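Local coordinates for concanavalin B (PDB 6CAF), which is a chitinase-like seed protein of the glycosyl hydrolase 18 family that may act by binding carbohydrate, at residues 298-301 against 302-306; 92-95 against 96-100. One frame throughout, in Å; residues are numbered along the deposited sequence.

In the fold
Contacts 1 and 2 illustrate how a TIM barrel of glycosyl hydrolase family 18 surrounds its parallel strands with helices, two of which carry these contacts between residues three to five apart. Contact 2 comes first along the chain, on helix 91-99 between strands 55-64 and 103-109. Contact 1 lies on helix 300-308, near the end of the chain, against strands 31-36 and 284-290. Their centres are 23 Å apart and their nearest atoms about 13 Å, so they do not touch. The first helix of the barrel, 44-49, connects them: its C48 is disulfide-bonded to C97 of contact 2, while N52, just beyond it, bonds to S301 and T302 of contact 1.

Contact 1: 298-301 against 302-306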
loop_
_atom_site.group_PDB
_atom_site.type_symbol
_atom_site.label_atom_id
_atom_site.label_comp_id
_atom_site.label_asym_id
_atom_site.label_seq_id
_atom_site.Cartn_x
_atom_site.Cartn_y
_atom_site.Cartn_z
ATOM N N THR A 298 -12.285 3.441 -14.772
ATOM C CA THR A 298 -13.633 3.208 -14.289
ATOM C C THR A 298 -14.262 4.319 -13.457
ATOM O O THR A 298 -15.472 4.327 -13.231
ATOM C CB THR A 298 -13.711 1.947 -13.460
ATOM O OG1 THR A 298 -12.978 2.163 -12.261
ATOM C CG2 THR A 298 -13.153 0.735 -14.207
ATOM N N GLY A 299 -13.448 5.255 -12.966
ATOM C CA GLY A 299 -13.949 6.317 -12.138
ATOM C C GLY A 299 -14.264 5.896 -10.714
ATOM O O GLY A 299 -15.018 6.580 -10.026
ATOM N N TYR A 300 -13.637 4.811 -10.242
ATOM C CA TYR A 300 -13.990 4.235 -8.951
ATOM C C TYR A 300 -13.870 5.252 -7.800
ATOM O O TYR A 300 -14.838 5.524 -7.091
ATOM C CB TYR A 300 -13.114 2.990 -8.701
ATOM C CG TYR A 300 -13.646 2.064 -7.634
ATOM C CD1 TYR A 300 -13.592 2.392 -6.291
ATOM C CD2 TYR A 300 -14.206 0.887 -7.971
ATOM C CE1 TYR A 300 -14.107 1.519 -5.331
ATOM C CE2 TYR A 300 -14.696 0.012 -7.024
ATOM C CZ TYR A 300 -14.657 0.329 -5.712
ATOM O OH TYR A 300 -15.138 -0.557 -4.777
ATOM N N SER A 301 -12.680 5.809 -7.595
ATOM C CA SER A 301 -12.525 6.716 -6.489
ATOM C C SER A 301 -13.353 7.983 -6.659
ATOM O O SER A 301 -13.849 8.522 -5.680
ATOM C CB SER A 301 -11.054 7.064 -6.228
ATOM O OG SER A 301 -10.433 7.672 -7.356
ATOM N N THR A 302 -13.506 8.457 -7.890
ATOM C CA THR A 302 -14.332 9.620 -8.106
ATOM C C THR A 302 -15.753 9.386 -7.606
ATOM O O THR A 302 -16.375 10.254 -6.966
ATOM C CB THR A 302 -14.286 9.991 -9.589
ATOM O OG1 THR A 302 -12.967 10.479 -9.862
ATOM C CG2 THR A 302 -15.279 11.068 -9.905
ATOM N N ASN A 303 -16.290 8.209 -7.903
ATOM C CA ASN A 303 -17.638 7.877 -7.475
ATOM C C ASN A 303 -17.838 7.666 -6.016
ATOM O O ASN A 303 -18.763 8.102 -5.371
ATOM C CB ASN A 303 -18.157 6.703 -8.260
ATOM C CG ASN A 303 -18.546 7.102 -9.652
ATOM O OD1 ASN A 303 -19.209 8.112 -9.845
ATOM N ND2 ASN A 303 -18.140 6.337 -10.615
ATOM N N ILE A 304 -16.773 7.094 -5.448
ATOM C CA ILE A 304 -16.739 6.898 -3.991
ATOM C C ILE A 304 -16.801 8.252 -3.280
ATOM O O ILE A 304 -17.567 8.474 -2.350
ATOM C CB ILE A 304 -15.487 6.157 -3.484
ATOM C CG1 ILE A 304 -15.518 4.692 -3.872
ATOM C CG2 ILE A 304 -15.321 6.248 -1.973
ATOM C CD1 ILE A 304 -16.714 3.937 -3.374
ATOM N N ILE A 305 -15.943 9.164 -3.710
ATOM C CA ILE A 305 -15.891 10.471 -3.114
ATOM C C ILE A 305 -17.227 11.197 -3.255
ATOM O O ILE A 305 -17.680 11.849 -2.329
ATOM C CB ILE A 305 -14.748 11.256 -3.741
ATOM C CG1 ILE A 305 -13.452 10.651 -3.254
ATOM C CG2 ILE A 305 -14.829 12.730 -3.381
ATOM C CD1 ILE A 305 -12.301 11.085 -4.090
ATOM N N ARG A 306 -17.880 11.049 -4.396
ATOM C CA ARG A 306 -19.180 11.682 -4.588
ATOM C C ARG A 306 -20.214 11.206 -3.574
ATOM O O ARG A 306 -20.998 11.985 -3.038
ATOM C CB ARG A 306 -19.643 11.464 -6.033
ATOM C CG ARG A 306 -21.020 12.038 -6.282
ATOM C CD ARG A 306 -21.288 12.319 -7.742
ATOM N NE ARG A 306 -22.730 12.339 -7.957
ATOM C CZ ARG A 306 -23.387 11.461 -8.702
ATOM N NH1 ARG A 306 -24.699 11.556 -8.782
ATOM N NH2 ARG A 306 -22.740 10.497 -9.355
HETATM O O HOH W 1 -16.889 3.540 -10.879
#
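The carbonyls of G299, Y300 and S301 receive the amides of N303, I304 and I305, and these three bonds make the first turn of helix 300-308. G299 O takes N303 N at 3.0 Å and Y300 O takes I304 N at much the same length, each donor standing almost straight out from the carbonyl. The bond from I305 N to S301 O is 2.9 Å with an N-H...O angle of 170°, although here the donor is tilted out of the carbonyl plane. I305 CG1 lies beside the same acceptor, 3.3 Å from S301 O.

Polar side chains and water work at the start of the turn. G299 ends helix 292-298 with a positive phi of 76° and is at the same time the N-cap residue of the next helix. With no side chain, it offers no side-chain acceptor to the first amides of that helix; Y300 N makes only a weak bond of 3.4 Å to T298 OG1, which is also bonded to the A253 and A294 carbonyls. One water donates to T298 O and accepts from N303 ND2 at 3.1 Å, tying the end of one helix to the first turn of the other. The buried S301 OG is hydrogen-bonded to D295 and N52.

The apolar contact is between Y300 and I304, which lie side by side and point the same way. I304 CG1 approaches the tyrosine ring obliquely, 3.8 Å from Y300 CE1. CG of Y300 is anti to its own N (chi1 -162°), which carries the ring alongside the isoleucine, and both residues pack on P266 and L269 of helix 266-273.

A positive-phi glycine thus terminates helix 292-298 and serves as N-cap of helix 300-308, the final helix of the TIM barrel, which packs beside strands 31-36 and 284-290.

Contact 2: 92-95 against 96-100; sequences SQIK and ECQRM
The guanidinium of R99 folds back over the K95 carbonyl, whose O lies 3.7 Å from one face and toward the rim; this group is poorly ordered, so its placement is approximate. The side chains of Q93 and E96 lie side by side, the amide and carboxylate planes turned 63° apart in the conformer of E96 described, one of two. At the Q98 amide, OE1 comes within 3.9 Å of I94 CG2, while NE2 is hydrogen-bonded to D149 OD2 and the A147 carbonyl. A leucine here would probably leave D149 and that carbonyl without the amide that now serves both.

Beneath these groups run four successive helical bonds, from E96, C97, Q98 and R99 N to the carbonyls four residues earlier, among them C97 N to Q93 O at 2.9 Å. SG of C97 is anti to its carbonyl carbon (chi1 -71°), which sets it beside Q93 O and facing helix 44-49, where it is disulfide-bonded to C48. Q93 OE1 accepts a hydrogen bond from R45 N of the same helix. The arrangement is that of the connecting helix in a beta-alpha-beta unit of a TIM barrel, here covalently fastened to its neighbour.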
loop_
_atom_site.group_PDB
_atom_site.type_symbol
_atom_site.label_atom_id
_atom_site.label_comp_id
_atom_site.label_asym_id
_atom_site.label_seq_id
_atom_site.Cartn_x
_atom_site.Cartn_y
_atom_site.Cartn_z
ATOM N N SER A 92 10.750 15.960 -8.255
ATOM C CA SER A 92 9.946 17.176 -8.168
ATOM C C SER A 92 8.443 16.838 -8.029
ATOM O O SER A 92 7.720 17.526 -7.311
ATOM C CB SER A 92 10.181 18.072 -9.392
ATOM O OG SER A 92 9.762 17.411 -10.564
ATOM N N GLN A 93 7.982 15.786 -8.696
ATOM C CA GLN A 93 6.589 15.385 -8.627
ATOM C C GLN A 93 6.241 14.853 -7.246
ATOM O O GLN A 93 5.164 15.143 -6.701
ATOM C CB GLN A 93 6.233 14.352 -9.703
ATOM C CG GLN A 93 6.267 14.924 -11.103
ATOM C CD GLN A 93 6.026 13.901 -12.177
ATOM O OE1 GLN A 93 4.972 13.246 -12.213
ATOM N NE2 GLN A 93 6.982 13.785 -13.100
ATOM N N ILE A 94 7.155 14.087 -6.660
ATOM C CA ILE A 94 6.947 13.601 -5.317
ATOM C C ILE A 94 6.795 14.773 -4.345
ATOM O O ILE A 94 5.891 14.822 -3.510
ATOM C CB ILE A 94 8.120 12.701 -4.904
ATOM C CG1 ILE A 94 8.041 11.397 -5.689
ATOM C CG2 ILE A 94 8.124 12.446 -3.405
ATOM C CD1 ILE A 94 9.308 10.573 -5.651
ATOM N N LYS A 95 7.706 15.733 -4.446
ATOM C CA LYS A 95 7.686 16.856 -3.534
ATOM C C LYS A 95 6.431 17.705 -3.715
ATOM O O LYS A 95 5.858 18.150 -2.720
ATOM C CB LYS A 95 8.960 17.679 -3.672
ATOM C CG LYS A 95 10.136 16.907 -3.072
ATOM C CD LYS A 95 11.481 17.570 -3.239
ATOM C CE LYS A 95 12.515 16.851 -2.393
ATOM N NZ LYS A 95 13.851 17.435 -2.600
ATOM N N GLU A 96 5.940 17.859 -4.952
ATOM C CA GLU A 96 4.671 18.595 -5.137
ATOM C C GLU A 96 3.493 17.819 -4.580
ATOM O O GLU A 96 2.594 18.411 -3.965
ATOM C CB GLU A 96 4.369 19.068 -6.582
ATOM C CG GLU A 96 4.529 18.089 -7.748
ATOM C CD GLU A 96 4.507 18.804 -9.112
ATOM O OE1 GLU A 96 4.602 20.051 -9.102
ATOM O OE2 GLU A 96 4.399 18.155 -10.197
ATOM N N CYS A 97 3.503 16.501 -4.759
ATOM C CA CYS A 97 2.481 15.671 -4.113
ATOM C C CYS A 97 2.450 15.945 -2.626
ATOM O O CYS A 97 1.377 16.120 -2.022
ATOM C CB CYS A 97 2.781 14.182 -4.344
ATOM S SG CYS A 97 2.529 13.564 -6.024
ATOM N N GLN A 98 3.619 15.893 -2.009
ATOM C CA GLN A 98 3.693 16.058 -0.571
ATOM C C GLN A 98 3.240 17.446 -0.107
ATOM O O GLN A 98 2.578 17.593 0.921
ATOM C CB GLN A 98 5.114 15.768 -0.089
ATOM C CG GLN A 98 5.507 14.315 -0.269
ATOM C CD GLN A 98 6.940 14.061 0.124
ATOM O OE1 GLN A 98 7.853 14.787 -0.292
ATOM N NE2 GLN A 98 7.153 13.020 0.893
ATOM N N ARG A 99 3.597 18.458 -0.878
ATOM C CA ARG A 99 3.215 19.827 -0.557
ATOM C C ARG A 99 1.696 20.001 -0.581
ATOM O O ARG A 99 1.168 20.825 0.145
ATOM C CB ARG A 99 3.904 20.796 -1.540
ATOM C CG ARG A 99 3.753 22.279 -1.289
ATOM C CD ARG A 99 4.724 23.020 -2.213
ATOM N NE ARG A 99 6.044 22.367 -2.294
ATOM C CZ ARG A 99 6.575 21.856 -3.423
ATOM N NH1 ARG A 99 5.901 21.914 -4.596
ATOM N NH2 ARG A 99 7.789 21.292 -3.391
ATOM N N MET A 100 0.996 19.195 -1.378
ATOM C CA MET A 100 -0.451 19.306 -1.366
ATOM C C MET A 100 -1.125 18.287 -0.446
ATOM O O MET A 100 -2.327 18.124 -0.465
ATOM C CB MET A 100 -1.031 19.307 -2.774
ATOM C CG MET A 100 -0.841 18.040 -3.551
ATOM S SD MET A 100 -1.763 18.126 -5.100
ATOM C CE MET A 100 -0.802 17.065 -6.141
HETATM O O HOH W 2 7.004 18.666 -10.805
#